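Local coordinates for exopolysaccharide biosynthesis protein (Pantoea stewartii subsp. stewartii DC283, PDB 6TGF) that modifies the glycan of the bacterial biofilm, probably by hydrolysis, and has a trimeric parallel beta-helix fold like that of bacteriophage tailspikes, at residues B[71-76]-B[85-90]; B[78-83]-B[127-132]; B[452-457]-B[478-483]; B[471-476]-B[491-496]; B[564-569]-B[585-590]. All coordinates share one frame; numbering follows the deposited sequence.

Contact 1: residues B[71-76]-B[85-90]; sequences LWIGRA and NQIPVF
Ile-73 and Val-89 meet at about a right angle, with one methyl of the valine set against the branch point of the isoleucine: Val-89 CG2 is 3.5 Å from Ile-73 CB. Ile-87 approaches the same isoleucine more loosely, its CG1 lying 4.2 Å from Ile-73 CG2. With CG1 lodged between its own N and carbonyl carbon (chi1 64°), Ile-87 spreads its branches over the facing backbone, CG1 near Ile-73 O and CG2 3.4 Å from Arg-75 N. Two backbone bonds flank a single bridge between Gly-74 and Gln-86: Ile-87 N gives to Ile-73 O at 3.1 Å, and Arg-75 N to Asn-85 O at 2.8 Å.

On the other flank, Gln-86 lies beside Trp-72 and points the same way, its amide turned 52° from the indole; Gln-86 NE2, 3.7 Å from Trp-72 CD1, is held in place by Ala-80 O. The guanidinium of Arg-75 stands almost perpendicular to the amide of Asn-85, whose ND2 is bound by Asp-79 O. Strand 69-74 belongs to a four-stranded antiparallel sheet, between 105-107 and 129-134, whereas Val-89 enters a five-stranded one, between 98-101 and 121-124, and the contact joins the two within the head-binding region.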
# COMPACT_ATOMS: atom_id res chain seq x y z
N LEU B 71 -14.72 62.67 -26.09
CA LEU B 71 -15.56 61.70 -25.35
C LEU B 71 -17.02 62.16 -25.39
O LEU B 71 -17.28 63.35 -25.12
CB LEU B 71 -15.05 61.59 -23.91
CG LEU B 71 -15.84 60.67 -22.97
CD1 LEU B 71 -15.79 59.23 -23.44
CD2 LEU B 71 -15.33 60.78 -21.54
N TRP B 72 -17.94 61.24 -25.72
CA TRP B 72 -19.41 61.44 -25.75
C TRP B 72 -20.07 60.51 -24.72
O TRP B 72 -19.71 59.32 -24.69
CB TRP B 72 -19.98 61.17 -27.15
CG TRP B 72 -19.74 62.26 -28.15
CD1 TRP B 72 -20.54 63.34 -28.39
CD2 TRP B 72 -18.66 62.34 -29.10
NE1 TRP B 72 -20.02 64.10 -29.41
CE2 TRP B 72 -18.87 63.51 -29.87
CE3 TRP B 72 -17.54 61.55 -29.37
CZ2 TRP B 72 -17.99 63.90 -30.87
CZ3 TRP B 72 -16.68 61.93 -30.37
CH2 TRP B 72 -16.90 63.09 -31.11
N ILE B 73 -20.99 61.05 -23.91
CA ILE B 73 -21.88 60.28 -23.00
C ILE B 73 -23.32 60.51 -23.47
O ILE B 73 -23.82 61.64 -23.28
CB ILE B 73 -21.69 60.69 -21.52
CG1 ILE B 73 -20.21 60.86 -21.15
CG2 ILE B 73 -22.39 59.71 -20.59
CD1 ILE B 73 -19.39 59.60 -21.23
N GLY B 74 -23.95 59.50 -24.07
CA GLY B 74 -25.28 59.61 -24.70
C GLY B 74 -26.30 58.68 -24.06
O GLY B 74 -25.90 57.88 -23.18
N ARG B 75 -27.56 58.78 -24.49
CA ARG B 75 -28.68 57.94 -23.99
C ARG B 75 -28.41 56.48 -24.33
O ARG B 75 -27.92 56.21 -25.45
CB ARG B 75 -30.01 58.38 -24.63
CG ARG B 75 -31.24 57.75 -23.98
CD ARG B 75 -32.50 57.89 -24.80
NE ARG B 75 -32.38 58.90 -25.85
CZ ARG B 75 -32.26 58.65 -27.15
NH1 ARG B 75 -32.26 57.41 -27.61
NH2 ARG B 75 -32.15 59.66 -27.99
N ALA B 76 -28.74 55.57 -23.41
CA ALA B 76 -28.62 54.10 -23.59
C ALA B 76 -29.47 53.67 -24.79
O ALA B 76 -30.68 53.98 -24.81
CB ALA B 76 -29.05 53.39 -22.33
N ASN B 85 -28.64 63.01 -28.90
CA ASN B 85 -28.36 61.73 -28.19
C ASN B 85 -27.52 61.98 -26.92
O ASN B 85 -27.48 61.07 -26.08
CB ASN B 85 -27.66 60.72 -29.11
CG ASN B 85 -28.59 60.14 -30.16
OD1 ASN B 85 -29.79 60.40 -30.15
ND2 ASN B 85 -28.05 59.35 -31.07
N GLN B 86 -26.90 63.16 -26.78
CA GLN B 86 -26.05 63.52 -25.61
C GLN B 86 -26.95 63.73 -24.38
O GLN B 86 -27.93 64.49 -24.50
CB GLN B 86 -25.23 64.78 -25.88
CG GLN B 86 -24.14 64.61 -26.93
CD GLN B 86 -24.65 64.78 -28.35
OE1 GLN B 86 -25.48 65.64 -28.64
NE2 GLN B 86 -24.13 63.96 -29.25
N ILE B 87 -26.62 63.08 -23.26
CA ILE B 87 -27.31 63.25 -21.94
C ILE B 87 -26.46 64.16 -21.06
O ILE B 87 -25.26 64.30 -21.30
CB ILE B 87 -27.60 61.89 -21.28
CG1 ILE B 87 -26.33 61.12 -20.91
CG2 ILE B 87 -28.53 61.06 -22.15
CD1 ILE B 87 -26.54 60.04 -19.87
N PRO B 88 -27.04 64.82 -20.03
CA PRO B 88 -26.27 65.72 -19.17
C PRO B 88 -25.16 64.99 -18.40
O PRO B 88 -25.44 63.95 -17.81
CB PRO B 88 -27.31 66.33 -18.22
CG PRO B 88 -28.49 65.38 -18.27
CD PRO B 88 -28.46 64.76 -19.65
N VAL B 89 -23.95 65.54 -18.45
CA VAL B 89 -22.75 65.07 -17.68
C VAL B 89 -22.29 66.23 -16.80
O VAL B 89 -22.19 67.36 -17.31
CB VAL B 89 -21.62 64.60 -18.62
CG1 VAL B 89 -20.46 63.98 -17.85
CG2 VAL B 89 -22.12 63.64 -19.68
N PHE B 90 -22.02 65.96 -15.52
CA PHE B 90 -21.59 66.96 -14.50
C PHE B 90 -20.16 66.64 -14.04
O PHE B 90 -19.91 65.49 -13.62
CB PHE B 90 -22.58 66.99 -13.34
CG PHE B 90 -24.02 67.05 -13.77
CD1 PHE B 90 -24.60 68.25 -14.17
CD2 PHE B 90 -24.80 65.91 -13.79
CE1 PHE B 90 -25.92 68.30 -14.58
CE2 PHE B 90 -26.13 65.96 -14.20
CZ PHE B 90 -26.68 67.16 -14.59

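Contact 2: residues B[78-83]-B[127-132]; sequences SDARQP and SHAMAL
The type I beta turn from Asp-79 to Gln-82 lies over strand 129-134 without a hydrogen bond between the segments, closest at Ala-80 and Ala-129, whose CA atoms are 5.6 Å apart. Small side chains permit the approach. Ala-80 points its methyl at the strand, where Ala-80 CB meets Ala-129 CB at 4.1 Å and Ala-131 CB at 4.2 Å. The aliphatic part of Arg-81 continues the cover, with its CG 3.4 Å from Ala-131 CB, and a bend at chi3 (-59°) brings the guanidinium back so that its edge is turned to the same methyl.

The turn is reinforced by an Asx turn, in which Asp-79 OD1 accepts Arg-81 N at 3.3 Å from well above the carboxylate plane. In this way a loop of the head-binding region is folded down as a lid on its four-stranded antiparallel sheet, with Trp-72 of strand 69-74 packing against both Ala-80 and Arg-81. Asp-79 OD2 lies over one face of the guanidinium, 3.4 Å from Arg-81 NH2, a salt bridge by charge alone, since the oxygen sits above the guanidinium and not in line with its N-H bonds. Arg-81 NE makes a further salt bridge to Glu-133, two residues beyond Ala-131 on the strand.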
# COMPACT_ATOMS: atom_id res chain seq x y z
N SER B 78 -28.35 54.30 -28.16
CA SER B 78 -28.06 55.26 -29.26
C SER B 78 -26.55 55.40 -29.48
O SER B 78 -25.78 55.05 -28.57
CB SER B 78 -28.68 56.61 -28.96
OG SER B 78 -27.99 57.25 -27.90
N ASP B 79 -26.15 55.90 -30.65
CA ASP B 79 -24.78 56.44 -30.91
C ASP B 79 -24.70 57.81 -30.23
O ASP B 79 -25.41 58.73 -30.67
CB ASP B 79 -24.48 56.51 -32.41
CG ASP B 79 -23.09 57.04 -32.74
OD1 ASP B 79 -22.31 57.29 -31.80
OD2 ASP B 79 -22.80 57.21 -33.94
N ALA B 80 -23.86 57.93 -29.20
CA ALA B 80 -23.76 59.11 -28.30
C ALA B 80 -23.24 60.34 -29.06
O ALA B 80 -23.41 61.46 -28.54
CB ALA B 80 -22.86 58.79 -27.13
N ARG B 81 -22.63 60.15 -30.24
CA ARG B 81 -22.01 61.23 -31.05
C ARG B 81 -23.07 62.00 -31.84
O ARG B 81 -22.85 63.19 -32.12
CB ARG B 81 -20.97 60.65 -32.01
CG ARG B 81 -19.92 59.77 -31.36
CD ARG B 81 -18.70 59.58 -32.25
NE ARG B 81 -19.06 58.99 -33.53
CZ ARG B 81 -19.22 57.69 -33.75
NH1 ARG B 81 -19.05 56.81 -32.78
NH2 ARG B 81 -19.56 57.27 -34.96
N GLN B 82 -24.19 61.34 -32.17
CA GLN B 82 -25.21 61.86 -33.13
C GLN B 82 -26.04 62.95 -32.46
O GLN B 82 -26.22 62.95 -31.25
CB GLN B 82 -26.08 60.71 -33.63
CG GLN B 82 -25.33 59.74 -34.54
CD GLN B 82 -26.18 58.59 -35.01
OE1 GLN B 82 -27.18 58.24 -34.40
NE2 GLN B 82 -25.76 57.97 -36.11
N PRO B 83 -26.58 63.92 -33.25
CA PRO B 83 -27.41 65.00 -32.71
C PRO B 83 -28.64 64.53 -31.92
O PRO B 83 -29.36 63.69 -32.41
CB PRO B 83 -27.87 65.78 -33.96
CG PRO B 83 -27.56 64.88 -35.14
CD PRO B 83 -26.38 64.04 -34.70
N SER B 127 -26.86 54.10 -16.71
CA SER B 127 -27.37 53.65 -18.03
C SER B 127 -27.09 54.74 -19.06
O SER B 127 -27.78 55.78 -19.02
CB SER B 127 -28.84 53.30 -17.96
OG SER B 127 -29.26 52.66 -19.15
N HIS B 128 -26.09 54.54 -19.93
CA HIS B 128 -25.66 55.51 -20.96
C HIS B 128 -24.92 54.81 -22.10
O HIS B 128 -24.29 53.76 -21.85
CB HIS B 128 -24.79 56.61 -20.33
CG HIS B 128 -23.50 56.12 -19.78
ND1 HIS B 128 -23.36 55.71 -18.46
CD2 HIS B 128 -22.28 55.97 -20.35
CE1 HIS B 128 -22.12 55.33 -18.25
NE2 HIS B 128 -21.44 55.48 -19.39
N ALA B 129 -25.02 55.37 -23.31
CA ALA B 129 -24.12 55.10 -24.45
C ALA B 129 -22.83 55.90 -24.25
O ALA B 129 -22.90 56.99 -23.66
CB ALA B 129 -24.80 55.48 -25.75
N MET B 130 -21.70 55.37 -24.72
CA MET B 130 -20.38 56.04 -24.64
C MET B 130 -19.63 55.85 -25.96
O MET B 130 -19.57 54.71 -26.46
CB MET B 130 -19.54 55.47 -23.48
CG MET B 130 -18.32 56.30 -23.16
SD MET B 130 -17.24 55.50 -21.95
CE MET B 130 -18.00 56.05 -20.42
N ALA B 131 -19.09 56.95 -26.50
CA ALA B 131 -18.33 56.99 -27.77
C ALA B 131 -17.03 57.78 -27.56
O ALA B 131 -17.09 58.87 -26.97
CB ALA B 131 -19.17 57.60 -28.86
N LEU B 132 -15.90 57.22 -28.02
CA LEU B 132 -14.57 57.87 -27.99
C LEU B 132 -14.01 57.93 -29.41
O LEU B 132 -13.92 56.87 -30.06
CB LEU B 132 -13.64 57.08 -27.06
CG LEU B 132 -12.24 57.66 -26.88
CD1 LEU B 132 -12.28 59.02 -26.20
CD2 LEU B 132 -11.36 56.70 -26.08

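Contact 3: residues B[452-457]-B[478-483]; sequences GDISNG and SRLNTR
Arg-479 and Gly-457 lie at equivalent corners of successive coils of the parallel beta-helix, just where strands 458-467 and 479-488 begin, and the arginine curls round one carbonyl from its backbone N as far as NE. Its backbone N gives a nearly straight bond to Gly-457 O at 2.8 Å, reaching it from above the carbonyl plane. Its CB then lies 3.5 Å from Gly-457 O and its CG 3.7 Å from the same oxygen. A bend at chi3 (-75°) turns the chain, so that NE comes back to Gly-457 O at 3.5 Å as a second, weak donor. At the tip, NH2 gives to a water 2.7 Å away, which lies in the guanidinium plane and in turn donates a hydrogen bond to Asn-456 O. The arginine also packs on Ser-515 of the second subunit, at the trimer interface.

Inside the coils, the side chains of Ile-454 and Leu-480 cross at about a right angle, with CD1 of the first 4.2 Å from CD2 of the second. Before the corner, Asp-453 OD1 accepts both the backbone N and the hydroxyl of Ser-455, an Asx turn. Ser-478 ties the corners together again: its OG gives to Ile-454 O at 2.7 Å, in the carbonyl plane, and accepts Gly-457 N through a weak bond of 3.3 Å.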
# COMPACT_ATOMS: atom_id res chain seq x y z
N GLY B 452 1.40 5.35 23.19
CA GLY B 452 -0.01 5.78 23.35
C GLY B 452 -0.94 4.63 23.70
O GLY B 452 -0.48 3.66 24.35
N ASP B 453 -2.20 4.74 23.29
CA ASP B 453 -3.32 3.85 23.70
C ASP B 453 -4.04 3.33 22.45
O ASP B 453 -4.62 4.15 21.71
CB ASP B 453 -4.29 4.60 24.62
CG ASP B 453 -5.43 3.74 25.13
OD1 ASP B 453 -5.24 2.51 25.24
OD2 ASP B 453 -6.50 4.31 25.42
N ILE B 454 -3.98 2.01 22.22
CA ILE B 454 -4.79 1.28 21.19
C ILE B 454 -5.56 0.16 21.89
O ILE B 454 -5.80 -0.89 21.25
CB ILE B 454 -3.90 0.77 20.04
CG1 ILE B 454 -2.84 -0.23 20.51
CG2 ILE B 454 -3.27 1.95 19.30
CD1 ILE B 454 -2.29 -1.10 19.40
N SER B 455 -5.95 0.37 23.15
CA SER B 455 -6.68 -0.60 24.01
C SER B 455 -8.08 -0.85 23.44
O SER B 455 -8.61 0.05 22.74
CB SER B 455 -6.75 -0.12 25.44
OG SER B 455 -7.38 1.15 25.52
N ASN B 456 -8.66 -2.02 23.72
CA ASN B 456 -10.04 -2.42 23.34
C ASN B 456 -10.21 -2.32 21.82
O ASN B 456 -11.36 -2.11 21.37
CB ASN B 456 -11.08 -1.58 24.08
CG ASN B 456 -11.22 -1.97 25.54
OD1 ASN B 456 -11.47 -3.13 25.85
ND2 ASN B 456 -11.07 -1.00 26.43
N GLY B 457 -9.12 -2.49 21.06
CA GLY B 457 -9.09 -2.30 19.60
C GLY B 457 -9.09 -3.61 18.84
O GLY B 457 -9.22 -4.68 19.48
N SER B 478 -6.92 -5.55 23.66
CA SER B 478 -6.83 -5.20 22.22
C SER B 478 -6.58 -6.47 21.40
O SER B 478 -5.67 -7.24 21.76
CB SER B 478 -5.77 -4.16 21.97
OG SER B 478 -6.01 -3.50 20.74
N ARG B 479 -7.37 -6.67 20.34
CA ARG B 479 -7.32 -7.87 19.46
C ARG B 479 -6.26 -7.63 18.38
O ARG B 479 -6.61 -7.09 17.31
CB ARG B 479 -8.71 -8.13 18.86
CG ARG B 479 -9.81 -8.31 19.89
CD ARG B 479 -11.19 -8.37 19.25
NE ARG B 479 -11.67 -7.07 18.81
CZ ARG B 479 -12.73 -6.88 18.03
NH1 ARG B 479 -13.42 -7.90 17.57
NH2 ARG B 479 -13.08 -5.65 17.69
N LEU B 480 -5.01 -8.02 18.65
CA LEU B 480 -3.84 -7.74 17.79
C LEU B 480 -3.58 -8.92 16.84
O LEU B 480 -3.80 -10.07 17.26
CB LEU B 480 -2.61 -7.45 18.66
CG LEU B 480 -2.80 -6.38 19.73
CD1 LEU B 480 -1.46 -6.04 20.38
CD2 LEU B 480 -3.44 -5.12 19.16
N ASN B 481 -3.14 -8.61 15.62
CA ASN B 481 -2.75 -9.59 14.56
C ASN B 481 -1.47 -9.07 13.91
O ASN B 481 -1.57 -8.27 12.95
CB ASN B 481 -3.91 -9.80 13.58
CG ASN B 481 -3.77 -11.06 12.74
OD1 ASN B 481 -2.67 -11.58 12.57
ND2 ASN B 481 -4.88 -11.54 12.22
N THR B 482 -0.30 -9.47 14.42
CA THR B 482 0.98 -8.73 14.23
C THR B 482 2.02 -9.58 13.49
O THR B 482 1.98 -10.82 13.62
CB THR B 482 1.54 -8.25 15.58
OG1 THR B 482 2.19 -9.34 16.23
CG2 THR B 482 0.47 -7.68 16.49
N ARG B 483 2.91 -8.91 12.75
CA ARG B 483 4.12 -9.51 12.13
C ARG B 483 5.30 -8.54 12.27
O ARG B 483 5.10 -7.32 12.07
CB ARG B 483 3.90 -9.82 10.65
CG ARG B 483 2.88 -10.92 10.38
CD ARG B 483 2.87 -11.32 8.92
NE ARG B 483 2.53 -10.20 8.05
CZ ARG B 483 2.65 -10.19 6.73
NH1 ARG B 483 3.11 -11.25 6.09
NH2 ARG B 483 2.31 -9.10 6.05
O HOH W 1 -12.20 -3.25 18.62

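Contact 4: residues B[471-476]-B[491-496]; sequences NPLIAW and SWIDNS
Successive coils of the parallel beta-helix pair here side by side, Leu-473 in register with Ile-493 and Ile-474 with Asp-494. Three backbone bonds join them: Leu-473 N to Trp-492 O, Asp-494 N to Leu-473 O, and Ala-475 N to Asp-494 O, the last at 2.8 Å. On the inward side, Leu-473 lies alongside Ile-493 and points the same way, CD2 4.2 Å from CG1, and Ala-475 CB is 3.9 Å from Ile-493 CG2; Leu-464 and Leu-466 of strand 458-467 help to cover it.

The outward side is built differently. Trp-492 has CG between its N and carbonyl carbon (chi1 61°), which turns a face of the indole to Pro-472: Pro-472 CB stands over it, 3.5 Å from the centroid of the five-membered ring of Trp-492, in a CH-pi contact. Trp-476 instead uses its edge. Its ring is 81° from the carboxylate of Asp-494, and NE1 gives a straight but weak bond to Asp-494 OD2 at 3.3 Å, while Ile-474 CG2 covers one face of the same indole.

Past the strands, Asn-495 ND2 gives to Ala-475 O at 2.7 Å and Asn-495 OD1 is held by Ser-510. Asp-494 OD1 closes an Asx turn by accepting Ser-496 N, and from the same face of the carboxylate it takes Ser-496 OG at 2.7 Å.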
# COMPACT_ATOMS: atom_id res chain seq x y z
N ASN B 471 7.61 4.28 28.22
CA ASN B 471 6.41 3.49 28.64
C ASN B 471 6.00 2.55 27.51
O ASN B 471 6.38 2.76 26.35
CB ASN B 471 5.27 4.42 29.04
CG ASN B 471 5.61 5.28 30.24
OD1 ASN B 471 5.94 4.76 31.30
ND2 ASN B 471 5.55 6.59 30.07
N PRO B 472 5.23 1.48 27.80
CA PRO B 472 4.71 0.61 26.75
C PRO B 472 3.57 1.26 25.96
O PRO B 472 2.91 2.14 26.49
CB PRO B 472 4.18 -0.61 27.53
CG PRO B 472 3.81 -0.05 28.89
CD PRO B 472 4.84 1.04 29.15
N LEU B 473 3.38 0.82 24.71
CA LEU B 473 2.13 1.05 23.94
C LEU B 473 1.01 0.30 24.68
O LEU B 473 1.12 -0.94 24.80
CB LEU B 473 2.31 0.54 22.51
CG LEU B 473 1.05 0.55 21.63
CD1 LEU B 473 0.53 1.96 21.44
CD2 LEU B 473 1.33 -0.11 20.29
N ILE B 474 0.02 1.02 25.19
CA ILE B 474 -1.12 0.44 25.96
C ILE B 474 -2.09 -0.20 24.97
O ILE B 474 -2.68 0.54 24.16
CB ILE B 474 -1.81 1.50 26.85
CG1 ILE B 474 -0.83 2.18 27.81
CG2 ILE B 474 -2.99 0.90 27.59
CD1 ILE B 474 -0.21 1.26 28.84
N ALA B 475 -2.23 -1.53 25.02
CA ALA B 475 -3.10 -2.34 24.13
C ALA B 475 -3.95 -3.30 24.96
O ALA B 475 -4.09 -4.47 24.57
CB ALA B 475 -2.25 -3.08 23.12
N TRP B 476 -4.52 -2.81 26.07
CA TRP B 476 -5.34 -3.60 27.03
C TRP B 476 -6.60 -4.12 26.31
O TRP B 476 -7.29 -3.29 25.68
CB TRP B 476 -5.71 -2.78 28.27
CG TRP B 476 -4.55 -2.30 29.08
CD1 TRP B 476 -3.31 -2.87 29.18
CD2 TRP B 476 -4.54 -1.16 29.96
NE1 TRP B 476 -2.53 -2.14 30.03
CE2 TRP B 476 -3.25 -1.10 30.54
CE3 TRP B 476 -5.49 -0.19 30.32
CZ2 TRP B 476 -2.89 -0.10 31.44
CZ3 TRP B 476 -5.13 0.79 31.21
CH2 TRP B 476 -3.84 0.84 31.76
N SER B 491 11.57 -0.86 25.17
CA SER B 491 10.23 -0.58 24.59
C SER B 491 9.44 -1.89 24.55
O SER B 491 10.06 -2.94 24.33
CB SER B 491 10.35 0.02 23.21
OG SER B 491 11.21 1.15 23.22
N TRP B 492 8.12 -1.83 24.77
CA TRP B 492 7.24 -3.03 24.66
C TRP B 492 5.78 -2.63 24.45
O TRP B 492 5.46 -1.43 24.55
CB TRP B 492 7.41 -3.95 25.89
CG TRP B 492 7.07 -3.33 27.21
CD1 TRP B 492 7.72 -2.31 27.84
CD2 TRP B 492 6.02 -3.75 28.11
NE1 TRP B 492 7.13 -2.04 29.05
CE2 TRP B 492 6.09 -2.91 29.24
CE3 TRP B 492 5.03 -4.73 28.05
CZ2 TRP B 492 5.20 -3.03 30.31
CZ3 TRP B 492 4.15 -4.85 29.11
CH2 TRP B 492 4.24 -4.01 30.22
N ILE B 493 4.94 -3.62 24.12
CA ILE B 493 3.47 -3.48 23.94
C ILE B 493 2.78 -4.24 25.07
O ILE B 493 2.97 -5.47 25.16
CB ILE B 493 3.03 -4.00 22.55
CG1 ILE B 493 3.77 -3.29 21.41
CG2 ILE B 493 1.52 -3.90 22.39
CD1 ILE B 493 3.66 -3.99 20.07
N ASP B 494 2.04 -3.53 25.93
CA ASP B 494 1.24 -4.11 27.04
C ASP B 494 -0.11 -4.55 26.47
O ASP B 494 -0.99 -3.69 26.31
CB ASP B 494 1.10 -3.11 28.19
CG ASP B 494 0.49 -3.70 29.45
OD1 ASP B 494 -0.06 -4.81 29.38
OD2 ASP B 494 0.58 -3.04 30.50
N ASN B 495 -0.25 -5.85 26.16
CA ASN B 495 -1.48 -6.46 25.60
C ASN B 495 -2.18 -7.27 26.70
O ASN B 495 -2.79 -8.31 26.37
CB ASN B 495 -1.16 -7.31 24.36
CG ASN B 495 -2.37 -7.67 23.53
OD1 ASN B 495 -2.33 -8.61 22.75
ND2 ASN B 495 -3.46 -6.93 23.68
N SER B 496 -2.12 -6.80 27.95
CA SER B 496 -2.69 -7.46 29.15
C SER B 496 -4.19 -7.16 29.25
O SER B 496 -4.73 -6.55 28.30
CB SER B 496 -1.95 -7.04 30.40
OG SER B 496 -2.22 -5.68 30.71

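Contact 5: residues B[564-569]-B[585-590]; sequences FGQSQF and RNTGGR. With EDO (1,2-ethanediol), chain C.
Gln-566 OE1 accepts the backbone N-H of Gly-588 at 2.7 Å, the donor tilted 22° from the carbonyl plane of the amide. Here the loops flanking two neighbours of a five-stranded antiparallel sheet meet: strand 558-564 has just ended and strand 589-597 is about to begin. The other end of the carboxamide turns back on its own loop. NE2 gives to both Ser-567 O and Gln-568 O, each at 3.0 Å and each from above the carbonyl plane. With both ends occupied, the rotation of the amide is fixed, and Gln-566 links the curve of its loop to the facing backbone.

CG of Gln-566 lies between N and the carbonyl carbon (chi1 69°), and the chain then extends from there, with CB resting 3.6 Å from Gly-588 O. Gly-589, whose phi is 148°, passes beside it with no side chain to interfere. In the sheet, Phe-564 and Arg-590 form an antiparallel non-hydrogen-bonded pair. Their side chains approach at a slant, bringing Arg-590 NH2 to 3.6 Å from Phe-564 CD1. That arginine is held among carboxylates, Glu-562 and Glu-609 of its own chain and Glu-560 of the third subunit; Ser-605 of that subunit also bonds to Thr-587 O through its OG. Farther along the loop an ethanediol, probably from the crystallisation liquor, places its O2 over one face of the Phe-569 ring, 3.3 Å from Gln-568 OE1.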
# COMPACT_ATOMS: atom_id res chain seq x y z
N PHE B 564 8.13 -39.88 15.77
CA PHE B 564 6.85 -40.43 15.24
C PHE B 564 7.13 -41.24 13.97
O PHE B 564 7.97 -40.81 13.16
CB PHE B 564 5.85 -39.31 14.97
CG PHE B 564 4.54 -39.79 14.39
CD1 PHE B 564 3.64 -40.49 15.18
CD2 PHE B 564 4.22 -39.56 13.06
CE1 PHE B 564 2.44 -40.94 14.65
CE2 PHE B 564 3.02 -40.01 12.54
CZ PHE B 564 2.13 -40.70 13.33
N GLY B 565 6.43 -42.37 13.81
CA GLY B 565 6.66 -43.36 12.74
C GLY B 565 7.10 -44.69 13.33
O GLY B 565 7.25 -44.76 14.57
N GLN B 566 7.31 -45.71 12.49
CA GLN B 566 7.58 -47.10 12.95
C GLN B 566 8.68 -47.75 12.11
O GLN B 566 8.99 -47.23 11.01
CB GLN B 566 6.30 -47.93 12.88
CG GLN B 566 5.82 -48.21 11.46
CD GLN B 566 4.86 -49.38 11.41
OE1 GLN B 566 3.68 -49.24 11.71
NE2 GLN B 566 5.38 -50.54 11.04
N SER B 567 9.23 -48.86 12.62
CA SER B 567 10.14 -49.79 11.90
C SER B 567 9.31 -50.85 11.17
O SER B 567 8.22 -51.20 11.67
CB SER B 567 11.12 -50.42 12.86
OG SER B 567 11.84 -51.48 12.24
N GLN B 568 9.81 -51.34 10.03
CA GLN B 568 9.13 -52.29 9.11
C GLN B 568 8.00 -51.57 8.37
O GLN B 568 7.46 -50.59 8.91
CB GLN B 568 8.56 -53.50 9.86
CG GLN B 568 9.54 -54.18 10.81
CD GLN B 568 10.74 -54.77 10.11
OE1 GLN B 568 10.71 -55.08 8.92
NE2 GLN B 568 11.82 -54.93 10.86
N PHE B 569 7.68 -52.04 7.16
CA PHE B 569 6.49 -51.63 6.37
C PHE B 569 6.02 -52.80 5.49
O PHE B 569 5.41 -52.55 4.44
CB PHE B 569 6.81 -50.38 5.54
CG PHE B 569 8.06 -50.50 4.70
CD1 PHE B 569 9.30 -50.17 5.22
CD2 PHE B 569 8.00 -50.95 3.39
CE1 PHE B 569 10.45 -50.28 4.45
CE2 PHE B 569 9.15 -51.07 2.62
CZ PHE B 569 10.37 -50.73 3.16
N ARG B 585 4.41 -58.22 14.65
CA ARG B 585 3.89 -57.53 13.44
C ARG B 585 2.80 -56.54 13.88
O ARG B 585 1.69 -57.00 14.21
CB ARG B 585 3.33 -58.53 12.43
CG ARG B 585 4.35 -59.52 11.89
CD ARG B 585 3.81 -60.25 10.67
NE ARG B 585 4.55 -61.47 10.37
CZ ARG B 585 5.44 -61.62 9.39
NH1 ARG B 585 5.74 -60.62 8.58
NH2 ARG B 585 6.03 -62.79 9.23
N ASN B 586 3.11 -55.24 13.88
CA ASN B 586 2.21 -54.17 14.37
C ASN B 586 2.19 -53.01 13.37
O ASN B 586 3.21 -52.81 12.67
CB ASN B 586 2.65 -53.69 15.76
CG ASN B 586 1.49 -53.28 16.65
OD1 ASN B 586 0.41 -52.93 16.16
ND2 ASN B 586 1.70 -53.32 17.95
N THR B 587 1.07 -52.30 13.29
CA THR B 587 0.94 -50.98 12.61
C THR B 587 0.91 -49.88 13.67
O THR B 587 0.29 -50.10 14.74
CB THR B 587 -0.30 -50.93 11.70
OG1 THR B 587 -0.23 -52.03 10.79
CG2 THR B 587 -0.41 -49.63 10.92
N GLY B 588 1.57 -48.75 13.40
CA GLY B 588 1.77 -47.65 14.35
C GLY B 588 3.03 -47.85 15.18
O GLY B 588 3.61 -48.95 15.11
N GLY B 589 3.43 -46.82 15.93
CA GLY B 589 4.62 -46.85 16.80
C GLY B 589 5.28 -45.49 16.89
O GLY B 589 4.88 -44.57 16.14
N ARG B 590 6.27 -45.37 17.79
CA ARG B 590 7.05 -44.12 18.04
C ARG B 590 8.10 -44.40 19.12
O ARG B 590 7.95 -45.39 19.86
CB ARG B 590 6.13 -42.99 18.50
CG ARG B 590 5.22 -43.35 19.66
CD ARG B 590 4.71 -42.15 20.43
NE ARG B 590 3.96 -41.22 19.59
CZ ARG B 590 2.70 -41.37 19.19
NH1 ARG B 590 2.01 -42.44 19.54
NH2 ARG B 590 2.14 -40.44 18.44
C1 EDO C . 11.06 -55.21 3.84
O1 EDO C . 12.10 -54.39 3.36
C2 EDO C . 10.94 -55.20 5.32
O2 EDO C . 9.82 -54.50 5.83

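The five contacts fall into two tight pairs and one outlier along an elongated chain. Contacts 1 and 2, with centres about 6 Å apart, interlock in the head-binding region: Gly-74 O meets Ala-129 N at 2.7 Å, and their segments alternate in sequence. Contacts 3 and 4, with centres about 9 Å apart, interleave likewise in the beta-helix, where Ile-454 N lies 2.8 Å from Ile-474 O. About 70 Å separates the nearest atoms of contacts 1 and 3. Contact 5 lies beyond, about 29 Å from contact 3 and about 105 Å from contact 1 between nearest atoms, on the far side of the chain's centre from contacts 1 and 2. Contacts 3 and 5 also reach neighbouring subunits of the trimer.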